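Local structure of 2-hydroxychromene-2-carboxylate isomerase (Pseudomonas putida, 2IMF) at residues E176-N181 / F185-A190. The protein catalyses the reversible glutathione-dependent isomerisation of 2-hydroxychromene-2-carboxylate to trans-o-hydroxybenzylidenepyruvate in the naphthalene catabolic pathway. Residues are numbered along the deposited sequence; the frame is centred on the assembly and turned at random. Where two conformers were deposited one is given.
Sequences EMWWGN and FMLESA. With GSH (glutathione), chain E.
With CG anti to its carbonyl carbon (chi1 -59°), W178 lays its indole on helix 184-198, while L187 swings CG anti to the backbone N (chi1 172°) and brings CD1 to 3.5 Å from W178 CZ3. The ring lies flat on the helix backbone: L187 CA sits 3.9 Å from the centroid of the six-membered ring, 6° off its normal, a clear CH-pi contact. M186 covers the pyrrole end, its CB 3.4 Å from W178 NE1 and its SD in an oblique Met-aromatic contact. At the benzo end A190 CB comes to 3.9 Å from W178 CH2. Cutting W178 back to an alanine removes the whole indole and is likely to open a gap between strand and helix, leaving L187 CA, M186 CB and A190 CB without the ring they rest against. The next residue, W179, faces the other way, its NE1 giving a 3.0 Å hydrogen bond to glutathione O2. N181 N donates to glutathione O11, and one water joins N181 O to F185 N. So the edge strand of this thioredoxin-fold sheet packs on the C-terminal helix mainly through apolar, CH-pi and Met-aromatic contacts, with no direct hydrogen bond between residues 176-181 and 185-190, while W179 NE1 at the strand's end and N181 N in the turn after it bind glutathione.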
# COMPACT_ATOMS: atom_id res chain seq x y z
N GLU A 176 -18.29 -3.31 0.79
CA GLU A 176 -16.97 -2.58 0.83
C GLU A 176 -15.92 -3.63 0.86
O GLU A 176 -15.95 -4.64 1.60
CB GLU A 176 -16.83 -1.75 2.08
CG GLU A 176 -17.66 -0.46 1.94
CD GLU A 176 -17.54 0.41 3.14
OE1 GLU A 176 -17.88 0.04 4.25
OE2 GLU A 176 -17.06 1.56 2.95
N MET A 177 -14.94 -3.32 0.05
CA MET A 177 -13.70 -4.16 -0.20
C MET A 177 -12.51 -3.33 0.17
O MET A 177 -12.40 -2.15 -0.24
CB MET A 177 -13.54 -4.55 -1.67
CG MET A 177 -12.48 -5.70 -1.86
SD MET A 177 -12.17 -6.23 -3.48
CE MET A 177 -11.00 -4.98 -3.92
N TRP A 178 -11.61 -3.89 1.00
CA TRP A 178 -10.28 -3.29 1.28
C TRP A 178 -9.21 -4.29 0.92
O TRP A 178 -9.32 -5.46 1.23
CB TRP A 178 -10.17 -2.89 2.74
CG TRP A 178 -11.19 -1.88 3.28
CD1 TRP A 178 -11.13 -0.55 3.18
CD2 TRP A 178 -12.48 -2.20 3.82
NE1 TRP A 178 -12.29 0.04 3.73
CE2 TRP A 178 -13.11 -0.98 4.12
CE3 TRP A 178 -13.13 -3.40 4.10
CZ2 TRP A 178 -14.39 -0.91 4.69
CZ3 TRP A 178 -14.42 -3.32 4.70
CH2 TRP A 178 -15.01 -2.08 5.00
N TRP A 179 -8.13 -3.73 0.38
CA TRP A 179 -6.98 -4.56 0.05
C TRP A 179 -5.80 -4.09 0.85
O TRP A 179 -5.48 -2.89 0.83
CB TRP A 179 -6.65 -4.43 -1.41
CG TRP A 179 -5.32 -5.01 -1.82
CD1 TRP A 179 -4.92 -6.30 -1.76
CD2 TRP A 179 -4.26 -4.27 -2.45
NE1 TRP A 179 -3.64 -6.41 -2.30
CE2 TRP A 179 -3.24 -5.19 -2.76
CE3 TRP A 179 -4.13 -2.95 -2.87
CZ2 TRP A 179 -2.06 -4.81 -3.43
CZ3 TRP A 179 -2.93 -2.55 -3.52
CH2 TRP A 179 -1.93 -3.49 -3.79
N GLY A 180 -5.20 -5.01 1.60
CA GLY A 180 -4.00 -4.74 2.36
C GLY A 180 -4.17 -4.87 3.87
O GLY A 180 -5.21 -4.47 4.43
N ASN A 181 -3.12 -5.37 4.53
CA ASN A 181 -3.09 -5.31 5.99
C ASN A 181 -3.18 -3.88 6.44
O ASN A 181 -3.81 -3.62 7.50
CB ASN A 181 -1.79 -5.99 6.50
CG ASN A 181 -1.54 -5.66 7.90
OD1 ASN A 181 -2.24 -6.23 8.76
ND2 ASN A 181 -0.58 -4.80 8.17
N PHE A 185 -7.46 -0.92 9.31
CA PHE A 185 -7.99 0.12 10.22
C PHE A 185 -9.30 0.62 9.65
O PHE A 185 -10.24 1.00 10.43
CB PHE A 185 -7.01 1.26 10.46
CG PHE A 185 -6.91 2.25 9.32
CD1 PHE A 185 -6.00 2.06 8.27
CD2 PHE A 185 -7.67 3.40 9.35
CE1 PHE A 185 -5.93 3.02 7.23
CE2 PHE A 185 -7.61 4.34 8.36
CZ PHE A 185 -6.73 4.17 7.26
N MET A 186 -9.46 0.58 8.32
CA MET A 186 -10.73 1.07 7.79
C MET A 186 -11.82 0.05 7.97
O MET A 186 -13.02 0.41 8.21
CB MET A 186 -10.60 1.37 6.30
CG MET A 186 -9.67 2.53 5.99
SD MET A 186 -9.59 2.72 4.18
CE MET A 186 -8.56 4.15 3.98
N LEU A 187 -11.50 -1.23 7.85
CA LEU A 187 -12.47 -2.27 8.12
C LEU A 187 -12.87 -2.16 9.59
O LEU A 187 -14.08 -2.29 9.90
CB LEU A 187 -11.79 -3.62 7.91
CG LEU A 187 -12.63 -4.85 8.35
CD1 LEU A 187 -13.98 -5.07 7.66
CD2 LEU A 187 -11.88 -6.09 8.22
N GLU A 188 -11.95 -1.88 10.49
CA GLU A 188 -12.25 -1.86 11.90
C GLU A 188 -13.18 -0.67 12.10
O GLU A 188 -14.18 -0.77 12.85
CB GLU A 188 -10.99 -1.78 12.69
CG GLU A 188 -10.30 -3.18 12.73
CD GLU A 188 -8.83 -3.09 13.04
OE1 GLU A 188 -8.29 -2.00 13.40
OE2 GLU A 188 -8.15 -4.15 12.96
N SER A 189 -12.94 0.45 11.46
CA SER A 189 -13.84 1.59 11.66
C SER A 189 -15.24 1.29 11.13
O SER A 189 -16.29 1.68 11.79
CB SER A 189 -13.28 2.81 10.93
OG SER A 189 -12.19 3.33 11.62
N ALA A 190 -15.40 0.62 10.02
CA ALA A 190 -16.69 0.27 9.49
C ALA A 190 -17.39 -0.69 10.47
O ALA A 190 -18.62 -0.60 10.63
CB ALA A 190 -16.57 -0.40 8.12
N1 GSH E . 0.16 -2.15 1.14
CA1 GSH E . -0.16 -3.53 1.29
C1 GSH E . -0.35 -4.01 2.69
O11 GSH E . -0.89 -5.11 2.89
O12 GSH E . 0.28 -3.28 3.48
CB1 GSH E . 0.38 -4.42 0.17
CG1 GSH E . -0.33 -5.74 -0.09
CD1 GSH E . 0.33 -6.48 -1.22
OE1 GSH E . 1.38 -5.93 -1.83
N2 GSH E . -0.10 -7.66 -1.58
CA2 GSH E . 0.36 -8.38 -2.77
C2 GSH E . -0.57 -8.30 -3.90
O2 GSH E . -1.88 -8.49 -3.67
CB2 GSH E . 0.54 -9.88 -2.37
SG2 GSH E . 1.98 -10.14 -1.26
N3 GSH E . -0.13 -8.01 -5.10
CA3 GSH E . -1.10 -7.72 -6.15
C3 GSH E . -0.89 -6.30 -6.62
O31 GSH E . -1.66 -5.86 -7.50
O32 GSH E . 0.07 -5.61 -6.15
O HOH W 1 -4.53 -1.12 9.01